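Local coordinates for protein glutathione S-transferase (Sulfitobacter, PDB 4GF0) that binds glutathione and, as a homolog of the glutathione transferases, probably catalyses conjugation of its thiol to electrophilic substrates, at residues H110-R115 / E127-Q132; T63-T68 / L72-A77; P164-V169 / T187-Q192; A20-A25 / V199-D204. One frame throughout, in Å; residues are numbered along the deposited sequence.

Contact 1 (H110-R115 / E127-Q132). With GSH (glutathione), chain D.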
loop_
_atom_site.group_PDB
_atom_site.type_symbol
_atom_site.label_atom_id
_atom_site.label_comp_id
_atom_site.label_asym_id
_atom_site.label_seq_id
_atom_site.Cartn_x
_atom_site.Cartn_y
_atom_site.Cartn_z
ATOM N N HIS A 110 4.013 7.459 -10.528
ATOM C CA HIS A 110 5.442 7.669 -10.756
ATOM C C HIS A 110 6.076 6.457 -11.443
ATOM O O HIS A 110 6.943 6.605 -12.299
ATOM C CB HIS A 110 6.150 7.945 -9.429
ATOM C CG HIS A 110 7.639 7.942 -9.521
ATOM N ND1 HIS A 110 8.365 8.993 -10.037
ATOM C CD2 HIS A 110 8.558 7.010 -9.137
ATOM C CE1 HIS A 110 9.658 8.714 -9.981
ATOM N NE2 HIS A 110 9.792 7.512 -9.436
ATOM N N ALA A 111 5.619 5.265 -11.067
ATOM C CA ALA A 111 6.202 4.012 -11.546
ATOM C C ALA A 111 5.998 3.825 -13.038
ATOM O O ALA A 111 6.740 3.082 -13.683
ATOM C CB ALA A 111 5.619 2.827 -10.786
ATOM N N HIS A 112 5.000 4.505 -13.590
ATOM C CA HIS A 112 4.737 4.403 -15.024
ATOM C C HIS A 112 5.774 5.134 -15.873
ATOM O O HIS A 112 5.782 5.006 -17.103
ATOM C CB HIS A 112 3.318 4.879 -15.358
ATOM C CG HIS A 112 2.262 3.886 -15.015
ATOM N ND1 HIS A 112 1.870 3.617 -13.711
ATOM C CD2 HIS A 112 1.530 3.058 -15.797
ATOM C CE1 HIS A 112 0.934 2.691 -13.719
ATOM N NE2 HIS A 112 0.706 2.335 -14.976
ATOM N N LYS A 113 6.651 5.898 -15.230
ATOM C CA LYS A 113 7.697 6.599 -15.969
ATOM C C LYS A 113 8.766 5.643 -16.486
ATOM O O LYS A 113 9.129 5.692 -17.667
ATOM C CB LYS A 113 8.346 7.695 -15.114
ATOM C CG LYS A 113 9.344 8.547 -15.896
ATOM C CD LYS A 113 9.733 9.816 -15.146
ATOM C CE LYS A 113 10.750 9.551 -14.059
ATOM N NZ LYS A 113 11.223 10.830 -13.441
ATOM N N MET A 114 9.267 4.783 -15.601
ATOM C CA MET A 114 10.380 3.891 -15.918
ATOM C C MET A 114 10.041 2.401 -15.900
ATOM O O MET A 114 10.804 1.589 -16.426
ATOM C CB MET A 114 11.541 4.131 -14.947
ATOM C CG MET A 114 12.171 5.509 -15.024
ATOM S SD MET A 114 12.847 5.865 -16.661
ATOM C CE MET A 114 14.091 7.094 -16.258
ATOM N N ARG A 115 8.925 2.036 -15.274
ATOM C CA ARG A 115 8.568 0.625 -15.128
ATOM C C ARG A 115 7.292 0.284 -15.886
ATOM O O ARG A 115 6.509 -0.559 -15.447
ATOM C CB ARG A 115 8.402 0.241 -13.650
ATOM C CG ARG A 115 9.506 0.747 -12.747
ATOM C CD ARG A 115 10.846 0.141 -13.094
ATOM N NE ARG A 115 11.894 0.641 -12.206
ATOM C CZ ARG A 115 13.192 0.417 -12.372
ATOM N NH1 ARG A 115 13.615 -0.300 -13.401
ATOM N NH2 ARG A 115 14.068 0.913 -11.505
ATOM N N GLU A 127 6.138 4.871 -24.211
ATOM C CA GLU A 127 6.316 6.284 -24.508
ATOM C C GLU A 127 5.074 7.065 -24.121
ATOM O O GLU A 127 5.165 8.173 -23.587
ATOM C CB GLU A 127 6.645 6.493 -25.996
ATOM C CG GLU A 127 7.984 5.900 -26.406
ATOM C CD GLU A 127 8.205 5.929 -27.905
ATOM O OE1 GLU A 127 7.295 6.375 -28.642
ATOM O OE2 GLU A 127 9.291 5.499 -28.347
ATOM N N ASP A 128 3.916 6.478 -24.418
ATOM C CA ASP A 128 2.619 7.046 -24.068
ATOM C C ASP A 128 2.543 7.218 -22.548
ATOM O O ASP A 128 2.269 8.312 -22.050
ATOM C CB ASP A 128 1.506 6.107 -24.556
ATOM C CG ASP A 128 0.112 6.651 -24.307
ATOM O OD1 ASP A 128 -0.023 7.797 -23.831
ATOM O OD2 ASP A 128 -0.862 5.924 -24.607
ATOM N N MET A 129 2.805 6.145 -21.817
ATOM C CA MET A 129 2.686 6.182 -20.357
ATOM C C MET A 129 3.681 7.164 -19.736
ATOM O O MET A 129 3.354 7.910 -18.809
ATOM C CB MET A 129 2.852 4.774 -19.758
ATOM C CG MET A 129 1.709 3.813 -20.139
ATOM S SD MET A 129 1.853 2.167 -19.402
ATOM C CE MET A 129 3.324 1.560 -20.237
ATOM N N THR A 130 4.903 7.162 -20.247
ATOM C CA THR A 130 5.929 8.071 -19.754
ATOM C C THR A 130 5.504 9.532 -19.937
ATOM O O THR A 130 5.693 10.356 -19.041
ATOM C CB THR A 130 7.269 7.788 -20.449
ATOM O OG1 THR A 130 7.723 6.486 -20.051
ATOM C CG2 THR A 130 8.315 8.835 -20.077
ATOM N N ALA A 131 4.890 9.840 -21.076
ATOM C CA ALA A 131 4.489 11.213 -21.387
ATOM C C ALA A 131 3.404 11.753 -20.451
ATOM O O ALA A 131 3.261 12.969 -20.298
ATOM C CB ALA A 131 4.046 11.323 -22.844
ATOM N N GLN A 132 2.645 10.857 -19.822
ATOM C CA GLN A 132 1.534 11.271 -18.972
ATOM C C GLN A 132 1.960 11.567 -17.538
ATOM O O GLN A 132 1.193 12.161 -16.783
ATOM C CB GLN A 132 0.429 10.210 -18.942
ATOM C CG GLN A 132 -0.011 9.706 -20.299
ATOM C CD GLN A 132 -0.264 10.821 -21.292
ATOM O OE1 GLN A 132 -0.853 11.853 -20.959
ATOM N NE2 GLN A 132 0.186 10.617 -22.526
HETATM N N1 GSH D . 4.687 -1.406 -3.196
HETATM C CA1 GSH D . 6.113 -1.382 -2.956
HETATM C C1 GSH D . 6.401 -0.673 -1.672
HETATM O O11 GSH D . 7.355 -1.051 -0.938
HETATM O O12 GSH D . 5.707 0.322 -1.330
HETATM C CB1 GSH D . 6.815 -0.639 -4.068
HETATM C CG1 GSH D . 8.289 -1.049 -4.030
HETATM C CD1 GSH D . 8.988 -0.537 -5.294
HETATM O OE1 GSH D . 8.453 -0.638 -6.399
HETATM N N2 GSH D . 10.306 0.078 -5.165
HETATM C CA2 GSH D . 10.984 0.556 -6.345
HETATM C C2 GSH D . 11.817 -0.579 -6.879
HETATM O O2 GSH D . 12.278 -1.426 -6.125
HETATM C CB2 GSH D . 11.871 1.715 -6.023
HETATM S SG2 GSH D . 10.881 3.121 -5.547
HETATM N N3 GSH D . 12.082 -0.709 -8.306
HETATM C CA3 GSH D . 12.904 -1.822 -8.765
HETATM C C3 GSH D . 12.380 -2.398 -10.057
HETATM O O31 GSH D . 11.196 -2.158 -10.428
HETATM O O32 GSH D . 13.126 -3.146 -10.766
#

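Contact 2 (T63-T68 / L72-A77). With GSH (glutathione), chain D.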
loop_
_atom_site.group_PDB
_atom_site.type_symbol
_atom_site.label_atom_id
_atom_site.label_comp_id
_atom_site.label_asym_id
_atom_site.label_seq_id
_atom_site.Cartn_x
_atom_site.Cartn_y
_atom_site.Cartn_z
ATOM N N THR A 63 13.742 -12.852 9.881
ATOM C CA THR A 63 12.519 -12.680 9.097
ATOM C C THR A 63 12.689 -11.495 8.153
ATOM O O THR A 63 13.203 -10.453 8.560
ATOM C CB THR A 63 11.330 -12.363 10.017
ATOM O OG1 THR A 63 11.081 -13.487 10.859
ATOM C CG2 THR A 63 10.074 -12.040 9.201
ATOM N N ILE A 64 12.256 -11.643 6.899
ATOM C CA ILE A 64 12.263 -10.527 5.951
ATOM C C ILE A 64 10.854 -9.963 5.819
ATOM O O ILE A 64 9.903 -10.713 5.569
ATOM C CB ILE A 64 12.732 -10.965 4.533
ATOM C CG1 ILE A 64 14.103 -11.655 4.587
ATOM C CG2 ILE A 64 12.734 -9.771 3.566
ATOM C CD1 ILE A 64 15.260 -10.726 4.922
ATOM N N LEU A 65 10.724 -8.649 5.983
ATOM C CA LEU A 65 9.465 -7.949 5.731
ATOM C C LEU A 65 9.588 -7.083 4.482
ATOM O O LEU A 65 10.661 -6.550 4.181
ATOM C CB LEU A 65 9.104 -7.057 6.917
ATOM C CG LEU A 65 8.943 -7.759 8.270
ATOM C CD1 LEU A 65 8.747 -6.693 9.362
ATOM C CD2 LEU A 65 7.756 -8.705 8.227
ATOM N N THR A 66 8.487 -6.947 3.757
ATOM C CA THR A 66 8.437 -6.067 2.588
ATOM C C THR A 66 7.218 -5.164 2.647
ATOM O O THR A 66 6.311 -5.398 3.457
ATOM C CB THR A 66 8.358 -6.850 1.268
ATOM O OG1 THR A 66 7.155 -7.633 1.248
ATOM C CG2 THR A 66 9.570 -7.769 1.114
ATOM N N GLU A 67 7.209 -4.181 1.738
ATOM C CA GLU A 67 6.160 -3.157 1.541
ATOM C C GLU A 67 6.339 -1.972 2.474
ATOM O O GLU A 67 6.164 -2.081 3.688
ATOM C CB GLU A 67 4.729 -3.704 1.630
ATOM C CG GLU A 67 4.409 -4.800 0.611
ATOM C CD GLU A 67 4.366 -4.298 -0.827
ATOM O OE1 GLU A 67 4.128 -3.086 -1.049
ATOM O OE2 GLU A 67 4.559 -5.126 -1.743
ATOM N N THR A 68 6.683 -0.835 1.884
ATOM C CA THR A 68 7.006 0.360 2.652
ATOM C C THR A 68 6.018 0.634 3.793
ATOM O O THR A 68 6.427 0.833 4.939
ATOM C CB THR A 68 7.083 1.566 1.713
ATOM O OG1 THR A 68 8.111 1.326 0.742
ATOM C CG2 THR A 68 7.420 2.849 2.484
ATOM N N LEU A 72 6.852 0.734 7.796
ATOM C CA LEU A 72 6.672 1.946 8.603
ATOM C C LEU A 72 5.851 1.640 9.860
ATOM O O LEU A 72 6.225 2.024 10.978
ATOM C CB LEU A 72 6.009 3.051 7.768
ATOM C CG LEU A 72 6.876 3.700 6.683
ATOM C CD1 LEU A 72 6.016 4.609 5.767
ATOM C CD2 LEU A 72 7.989 4.501 7.328
ATOM N N ASP A 73 4.736 0.936 9.707
ATOM C CA ASP A 73 3.959 0.542 10.886
ATOM C C ASP A 73 4.762 -0.374 11.812
ATOM O O ASP A 73 4.622 -0.307 13.030
ATOM C CB ASP A 73 2.616 -0.104 10.487
ATOM C CG ASP A 73 1.431 0.804 10.771
ATOM O OD1 ASP A 73 1.357 1.348 11.897
ATOM O OD2 ASP A 73 0.583 0.993 9.870
ATOM N N TYR A 74 5.615 -1.221 11.244
ATOM C CA TYR A 74 6.464 -2.076 12.072
ATOM C C TYR A 74 7.434 -1.258 12.939
ATOM O O TYR A 74 7.576 -1.498 14.149
ATOM C CB TYR A 74 7.229 -3.107 11.218
ATOM C CG TYR A 74 8.079 -3.992 12.098
ATOM C CD1 TYR A 74 7.518 -5.056 12.776
ATOM C CD2 TYR A 74 9.432 -3.741 12.272
ATOM C CE1 TYR A 74 8.284 -5.862 13.614
ATOM C CE2 TYR A 74 10.204 -4.535 13.121
ATOM C CZ TYR A 74 9.625 -5.590 13.773
ATOM O OH TYR A 74 10.374 -6.377 14.622
ATOM N N VAL A 75 8.094 -0.284 12.325
ATOM C CA VAL A 75 9.013 0.581 13.059
ATOM C C VAL A 75 8.307 1.291 14.207
ATOM O O VAL A 75 8.821 1.363 15.321
ATOM C CB VAL A 75 9.695 1.593 12.134
ATOM C CG1 VAL A 75 10.488 2.620 12.977
ATOM C CG2 VAL A 75 10.626 0.842 11.195
ATOM N N ALA A 76 7.110 1.796 13.938
ATOM C CA ALA A 76 6.341 2.454 14.983
ATOM C C ALA A 76 6.007 1.486 16.110
ATOM O O ALA A 76 6.044 1.852 17.293
ATOM C CB ALA A 76 5.068 3.051 14.390
ATOM N N ALA A 77 5.716 0.239 15.744
ATOM C CA ALA A 77 5.282 -0.763 16.715
ATOM C C ALA A 77 6.424 -1.155 17.644
ATOM O O ALA A 77 6.200 -1.458 18.819
ATOM C CB ALA A 77 4.748 -2.002 15.999
HETATM N N1 GSH D . 4.687 -1.406 -3.196
HETATM C CA1 GSH D . 6.113 -1.382 -2.956
HETATM C C1 GSH D . 6.401 -0.673 -1.672
HETATM O O11 GSH D . 7.355 -1.051 -0.938
HETATM O O12 GSH D . 5.707 0.322 -1.330
HETATM C CB1 GSH D . 6.815 -0.639 -4.068
HETATM C CG1 GSH D . 8.289 -1.049 -4.030
HETATM C CD1 GSH D . 8.988 -0.537 -5.294
HETATM O OE1 GSH D . 8.453 -0.638 -6.399
HETATM N N2 GSH D . 10.306 0.078 -5.165
HETATM C CA2 GSH D . 10.984 0.556 -6.345
HETATM C C2 GSH D . 11.817 -0.579 -6.879
HETATM O O2 GSH D . 12.278 -1.426 -6.125
HETATM C CB2 GSH D . 11.871 1.715 -6.023
HETATM S SG2 GSH D . 10.881 3.121 -5.547
HETATM N N3 GSH D . 12.082 -0.709 -8.306
HETATM C CA3 GSH D . 12.904 -1.822 -8.765
HETATM C C3 GSH D . 12.380 -2.398 -10.057
HETATM O O31 GSH D . 11.196 -2.158 -10.428
HETATM O O32 GSH D . 13.126 -3.146 -10.766
#

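Contact 3 (P164-V169 / T187-Q192)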
loop_
_atom_site.group_PDB
_atom_site.type_symbol
_atom_site.label_atom_id
_atom_site.label_comp_id
_atom_site.label_asym_id
_atom_site.label_seq_id
_atom_site.Cartn_x
_atom_site.Cartn_y
_atom_site.Cartn_z
ATOM N N PRO A 164 7.357 10.689 6.459
ATOM C CA PRO A 164 8.500 10.202 5.674
ATOM C C PRO A 164 8.066 9.648 4.327
ATOM O O PRO A 164 8.750 9.836 3.326
ATOM C CB PRO A 164 9.031 9.044 6.521
ATOM C CG PRO A 164 8.653 9.408 7.909
ATOM C CD PRO A 164 7.313 10.064 7.797
ATOM N N TYR A 165 6.938 8.950 4.324
ATOM C CA TYR A 165 6.371 8.396 3.106
ATOM C C TYR A 165 6.084 9.517 2.106
ATOM O O TYR A 165 6.516 9.447 0.948
ATOM C CB TYR A 165 5.087 7.615 3.442
ATOM C CG TYR A 165 4.761 6.468 2.520
ATOM C CD1 TYR A 165 5.192 6.455 1.194
ATOM C CD2 TYR A 165 3.994 5.405 2.969
ATOM C CE1 TYR A 165 4.876 5.387 0.340
ATOM C CE2 TYR A 165 3.683 4.342 2.140
ATOM C CZ TYR A 165 4.115 4.337 0.831
ATOM O OH TYR A 165 3.776 3.268 0.032
ATOM N N LEU A 166 5.391 10.564 2.548
ATOM C CA LEU A 166 5.024 11.662 1.646
ATOM C C LEU A 166 6.255 12.417 1.179
ATOM O O LEU A 166 6.344 12.817 0.024
ATOM C CB LEU A 166 4.050 12.624 2.331
ATOM C CG LEU A 166 3.585 13.799 1.471
ATOM C CD1 LEU A 166 2.784 13.292 0.272
ATOM C CD2 LEU A 166 2.756 14.749 2.329
ATOM N N PHE A 167 7.210 12.600 2.078
ATOM C CA PHE A 167 8.425 13.329 1.730
ATOM C C PHE A 167 9.180 12.675 0.570
ATOM O O PHE A 167 9.570 13.341 -0.392
ATOM C CB PHE A 167 9.335 13.422 2.948
ATOM C CG PHE A 167 10.650 14.078 2.663
ATOM C CD1 PHE A 167 10.712 15.430 2.371
ATOM C CD2 PHE A 167 11.821 13.342 2.688
ATOM C CE1 PHE A 167 11.939 16.051 2.113
ATOM C CE2 PHE A 167 13.047 13.951 2.427
ATOM C CZ PHE A 167 13.102 15.306 2.137
ATOM N N VAL A 168 9.405 11.372 0.666
ATOM C CA VAL A 168 10.159 10.696 -0.379
ATOM C C VAL A 168 9.411 10.724 -1.714
ATOM O O VAL A 168 10.017 10.906 -2.768
ATOM C CB VAL A 168 10.553 9.257 0.034
ATOM C CG1 VAL A 168 11.194 8.535 -1.142
ATOM C CG2 VAL A 168 11.516 9.309 1.215
ATOM N N VAL A 169 8.091 10.595 -1.674
ATOM C CA VAL A 169 7.307 10.676 -2.904
ATOM C C VAL A 169 7.344 12.083 -3.499
ATOM O O VAL A 169 7.550 12.249 -4.704
ATOM C CB VAL A 169 5.851 10.225 -2.692
ATOM C CG1 VAL A 169 5.035 10.412 -3.983
ATOM C CG2 VAL A 169 5.810 8.759 -2.234
ATOM N N THR A 187 5.311 22.719 -0.196
ATOM C CA THR A 187 6.574 23.439 -0.080
ATOM C C THR A 187 6.976 23.606 1.383
ATOM O O THR A 187 8.116 23.315 1.756
ATOM C CB THR A 187 6.509 24.807 -0.764
ATOM O OG1 THR A 187 6.324 24.608 -2.170
ATOM C CG2 THR A 187 7.800 25.585 -0.538
ATOM N N THR A 188 6.033 24.047 2.211
ATOM C CA THR A 188 6.310 24.205 3.638
ATOM C C THR A 188 6.648 22.860 4.260
ATOM O O THR A 188 7.559 22.762 5.080
ATOM C CB THR A 188 5.127 24.841 4.383
ATOM O OG1 THR A 188 4.921 26.172 3.887
ATOM C CG2 THR A 188 5.414 24.897 5.874
ATOM N N PHE A 189 5.916 21.827 3.854
ATOM C CA PHE A 189 6.149 20.463 4.337
ATOM C C PHE A 189 7.572 19.995 4.023
ATOM O O PHE A 189 8.271 19.459 4.887
ATOM C CB PHE A 189 5.098 19.514 3.729
ATOM C CG PHE A 189 5.426 18.057 3.890
ATOM C CD1 PHE A 189 5.256 17.422 5.121
ATOM C CD2 PHE A 189 5.899 17.313 2.813
ATOM C CE1 PHE A 189 5.568 16.065 5.281
ATOM C CE2 PHE A 189 6.203 15.949 2.969
ATOM C CZ PHE A 189 6.039 15.330 4.201
ATOM N N MET A 190 8.008 20.195 2.784
ATOM C CA MET A 190 9.346 19.776 2.386
ATOM C C MET A 190 10.400 20.550 3.164
ATOM O O MET A 190 11.432 20.005 3.506
ATOM C CB MET A 190 9.565 19.976 0.880
ATOM C CG MET A 190 8.616 19.168 -0.002
ATOM S SD MET A 190 8.790 17.387 0.217
ATOM C CE MET A 190 10.258 17.056 -0.774
ATOM N N GLN A 191 10.146 21.819 3.440
ATOM C CA GLN A 191 11.107 22.599 4.228
ATOM C C GLN A 191 11.224 22.118 5.667
ATOM O O GLN A 191 12.318 22.125 6.239
ATOM C CB GLN A 191 10.746 24.072 4.204
ATOM C CG GLN A 191 10.920 24.680 2.830
ATOM C CD GLN A 191 10.264 26.021 2.727
ATOM O OE1 GLN A 191 9.508 26.423 3.613
ATOM N NE2 GLN A 191 10.542 26.729 1.641
ATOM N N GLN A 192 10.103 21.722 6.264
ATOM C CA GLN A 192 10.142 21.192 7.624
ATOM C C GLN A 192 10.870 19.859 7.640
ATOM O O GLN A 192 11.689 19.605 8.518
ATOM C CB GLN A 192 8.732 21.025 8.205
ATOM C CG GLN A 192 7.974 22.338 8.385
ATOM C CD GLN A 192 8.675 23.279 9.344
ATOM O OE1 GLN A 192 9.296 22.846 10.324
ATOM N NE2 GLN A 192 8.588 24.576 9.065
#

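Contact 4 (A20-A25 / V199-D204)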
loop_
_atom_site.group_PDB
_atom_site.type_symbol
_atom_site.label_atom_id
_atom_site.label_comp_id
_atom_site.label_asym_id
_atom_site.label_seq_id
_atom_site.Cartn_x
_atom_site.Cartn_y
_atom_site.Cartn_z
ATOM N N ALA A 20 12.129 6.819 9.043
ATOM C CA ALA A 20 11.369 6.410 10.218
ATOM C C ALA A 20 12.250 5.757 11.276
ATOM O O ALA A 20 12.065 5.993 12.473
ATOM C CB ALA A 20 10.225 5.483 9.829
ATOM N N ILE A 21 13.207 4.938 10.840
ATOM C CA ILE A 21 14.097 4.280 11.785
ATOM C C ILE A 21 14.943 5.325 12.505
ATOM O O ILE A 21 15.184 5.218 13.708
ATOM C CB ILE A 21 15.003 3.239 11.104
ATOM C CG1 ILE A 21 14.134 2.130 10.506
ATOM C CG2 ILE A 21 15.926 2.611 12.146
ATOM C CD1 ILE A 21 14.888 1.137 9.621
ATOM N N GLU A 22 15.379 6.348 11.772
ATOM C CA GLU A 22 16.114 7.445 12.394
ATOM C C GLU A 22 15.254 8.193 13.414
ATOM O O GLU A 22 15.733 8.554 14.496
ATOM C CB GLU A 22 16.631 8.431 11.337
ATOM C CG GLU A 22 17.568 7.822 10.303
ATOM C CD GLU A 22 18.986 7.635 10.806
ATOM O OE1 GLU A 22 19.280 8.008 11.967
ATOM O OE2 GLU A 22 19.823 7.119 10.028
ATOM N N GLU A 23 13.991 8.433 13.074
ATOM C CA GLU A 23 13.081 9.121 13.988
ATOM C C GLU A 23 12.902 8.293 15.254
ATOM O O GLU A 23 12.749 8.841 16.342
ATOM C CB GLU A 23 11.710 9.357 13.341
ATOM C CG GLU A 23 11.675 10.415 12.261
ATOM C CD GLU A 23 11.707 11.829 12.831
ATOM O OE1 GLU A 23 11.261 12.026 13.988
ATOM O OE2 GLU A 23 12.174 12.751 12.119
ATOM N N ALA A 24 12.934 6.973 15.099
ATOM C CA ALA A 24 12.749 6.039 16.212
ATOM C C ALA A 24 13.996 5.910 17.085
ATOM O O ALA A 24 13.961 5.255 18.142
ATOM C CB ALA A 24 12.346 4.674 15.682
ATOM N N ALA A 25 15.086 6.528 16.637
ATOM C CA ALA A 25 16.382 6.467 17.309
ATOM C C ALA A 25 16.881 5.035 17.467
ATOM O O ALA A 25 17.493 4.692 18.475
ATOM C CB ALA A 25 16.314 7.164 18.676
ATOM N N VAL A 199 16.111 13.257 8.473
ATOM C CA VAL A 199 16.360 13.459 7.051
ATOM C C VAL A 199 17.814 13.851 6.810
ATOM O O VAL A 199 18.439 13.395 5.851
ATOM C CB VAL A 199 15.406 14.520 6.479
ATOM C CG1 VAL A 199 15.792 14.886 5.051
ATOM C CG2 VAL A 199 13.969 13.988 6.529
ATOM N N ALA A 200 18.365 14.692 7.681
ATOM C CA ALA A 200 19.789 14.999 7.603
ATOM C C ALA A 200 20.631 13.729 7.744
ATOM O O ALA A 200 21.661 13.578 7.078
ATOM C CB ALA A 200 20.183 16.009 8.656
ATOM N N ALA A 201 20.189 12.822 8.612
ATOM C CA ALA A 201 20.905 11.569 8.845
ATOM C C ALA A 201 20.943 10.676 7.609
ATOM O O ALA A 201 21.990 10.096 7.292
ATOM C CB ALA A 201 20.303 10.818 10.015
ATOM N N VAL A 202 19.817 10.538 6.912
ATOM C CA VAL A 202 19.811 9.663 5.738
ATOM C C VAL A 202 20.589 10.290 4.577
ATOM O O VAL A 202 21.211 9.572 3.793
ATOM C CB VAL A 202 18.392 9.233 5.295
ATOM C CG1 VAL A 202 17.664 8.560 6.451
ATOM C CG2 VAL A 202 17.589 10.429 4.766
ATOM N N LYS A 203 20.569 11.617 4.473
ATOM C CA LYS A 203 21.390 12.304 3.477
ATOM C C LYS A 203 22.864 12.040 3.741
ATOM O O LYS A 203 23.639 11.796 2.815
ATOM C CB LYS A 203 21.134 13.810 3.496
ATOM C CG LYS A 203 19.934 14.258 2.684
ATOM C CD LYS A 203 19.807 15.778 2.699
ATOM C CE LYS A 203 18.540 16.235 1.990
ATOM N NZ LYS A 203 18.251 17.668 2.263
ATOM N N ASP A 204 23.245 12.088 5.014
ATOM C CA ASP A 204 24.633 11.854 5.404
ATOM C C ASP A 204 25.055 10.427 5.073
ATOM O O ASP A 204 26.236 10.145 4.891
ATOM C CB ASP A 204 24.823 12.120 6.904
ATOM C CG ASP A 204 24.847 13.600 7.243
ATOM O OD1 ASP A 204 25.191 14.413 6.358
ATOM O OD2 ASP A 204 24.532 13.952 8.401
#

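Contact 1 (H110-R115 / E127-Q132)
His-112 and Met-129 meet at the edge of the imidazole: the thioether sulfur lies close to the ring plane, Met-129 SD standing 3.7 Å from His-112 CD2. The line from SD to the ring centroid, 4.9 Å long, runs 83° off the ring normal, so this Met-aromatic contact is made with the C-H rim and not with the pi face. With chi1 at -77°, His-112 CG is anti to the carbonyl carbon, and the ring drops toward helix 123-148, where Met-129, bent only at its last torsion, brings sulfur to it. Beside this pair Thr-130 OG1 lies 2.9 Å from Lys-113 O and also within reach of Phe-126 O, one turn back in its own helix. Lys-113 spends its amino group outside the two segments, in a salt bridge with Asp-176. His-112 is held by Val-108 O at ND1, by His-112 of the second subunit at NE2, and by stacking with Trp-119 of its own chain and Trp-119 of the second subunit. On the glutathione side, Arg-115 lays one face of its guanidinium against the glycyl carboxylate, whose C3 sits 3.7 Å from Arg-115 CZ and over the centre of the group, while NE is 3.4 Å from O31. An approach over the face suggests that electrostatic attraction, more than a directed hydrogen bond, would draw Arg-115 to the carboxylate, while the imidazole is fixed through its nitrogens and leaves a carbon edge to the sulfur.

Contact 2 (T63-T68 / L72-A77)
The turn from the last strand of the thioredoxin-like domain into helix 68-78 joins these segments, and it carries the part of the glutathione site that holds the gamma-glutamyl end. Thr-68 O accepts the first-turn helical bond from Leu-72 N at 2.9 Å. Thr-68 and Leu-72 then run side by side in the same direction, with Thr-68 CG2 4.0 Å from Leu-72 CD1. Because CG2 is anti to the backbone N (chi1 of OG1 -60°), the methyl is turned to the leucine and the hydroxyl to the ligand. Glu-67 occupies the N-cap position, and the Glu-Thr pair follows the familiar glutathione transferase pattern in which the helix start grips the ligand's alpha-carboxylate. Thr-68 binds O11 of glutathione twice, from N at 2.9 Å and from OG1 at 3.0 Å, while the ligand's amino group, N1, donates to Glu-67 OE1 at 2.8 Å. Lys-51 pairs with the other carboxylate oxygen of Glu-67. Farther back on the strand, Leu-65 crosses Tyr-74 of the helix at about a right angle and sets CD1 over one ring face, 4.0 Å from the centroid, in a CH-pi contact. Ala-93 of the second subunit packs on both Leu-65 and Tyr-74.

Contact 3 (P164-V169 / T187-Q192)
Phe-189 drives its ring end against helix 162-170 and makes the tight part of this contact. Leu-166 CD2 sits over one face, 3.9 Å from the ring centroid in a CH-pi contact displaced toward the rim, and Leu-166 CG comes within 3.7 Å of Phe-189 CE2. The same ring meets Phe-167 edge-on: Phe-167 N lies near the ring plane, 3.6 Å from Phe-189 CE2. Both Leu-166 and Phe-189 extend anti to their backbone N (chi1 -179° and 166°), which reaches them across the 10.4 Å between the helix axes. These helices belong to the all-helical C-terminal domain of the glutathione transferase fold and cross steeply, at -108°. An alanine in place of Phe-189 would remove the ring, and the Leu-166 methyl and the Phe-167 backbone would probably face a gap in the buried interface. Toward the more open side, partly exposed Met-190 curls at chi2 and chi3 to bring SD 3.5 Å from Phe-167 CD1. This Met-aromatic approach is oblique, and Met-190 CE continues along the ring to Phe-167 CE1, also at 3.5 Å. Gln-191 points away from helix 162-170 on the exposed surface, whereas Tyr-165, on the other helix, is turned away from Phe-189 and touches glutathione.

Contact 4 (A20-A25 / V199-D204)
Glu-22 reaches across to Ala-201 and Val-202, and its side chain can be followed outward from a CB that points toward helix 197-204. From CB the chain leaves with CG anti to the carbonyl carbon (chi1 -59°), and CG is the atom that meets two partners: Val-202 CG1 at 3.9 Å and Ala-201 CB at 4.1 Å. Here Glu-22 and Val-202 run alongside one another, each heading toward the other's helix. A bend at chi2 (-79°) turns the carboxylate's face to the alanine methyl. Ala-201 CB stands over that flat face, 3.5 Å from Glu-22 CD and about equally far from its two oxygens, 3.6 Å from Glu-22 OE1 and 3.7 Å from Glu-22 OE2. The contact packs helix 14-23, the first of the thioredoxin-like domain, against helix 197-204 near the C-terminal end, which follows helix 184-194 of the helical domain. Helix 14-23 closes with a Schellman motif at Ala-25, whose phi is positive. Beyond the methyl, the tip finds its polar partners outside the two segments: Glu-22 OE2 forms a salt bridge with Lys-205 and a hydrogen bond with Tyr-28 OH. A leucine here would lack the carboxylate, and would probably leave the Lys-205 charge without this mate and the Tyr-28 hydroxyl without its acceptor. The neighbouring Glu-23 ties the same region together through Arg-196 and Ser-198, while Val-202 also packs on Val-15, Ala-18 and Ile-19 of helix 14-23.

How the contacts relate
From the N terminus, helix 14-23 opens the longest loop, which contact 4 closes 174 residues later at helix 197-204; the other three contacts are nested inside it, in series, and none cross. Contact 2 closes first, a short turn from strand to helix in the N-terminal domain. Contact 1 follows, joining the end of helix 89-111 to helix 123-148 near the second subunit, and contact 3 then joins helices 162-170 and 184-194. Contacts 1 and 2, about 28 Å apart between centres, both touch glutathione. Tyr-165 packs on Leu-72 and Thr-68, linking contacts 3 and 2; Ala-20 against Leu-72 links contacts 4 and 2, and Phe-167 against Val-199 links contacts 3 and 4.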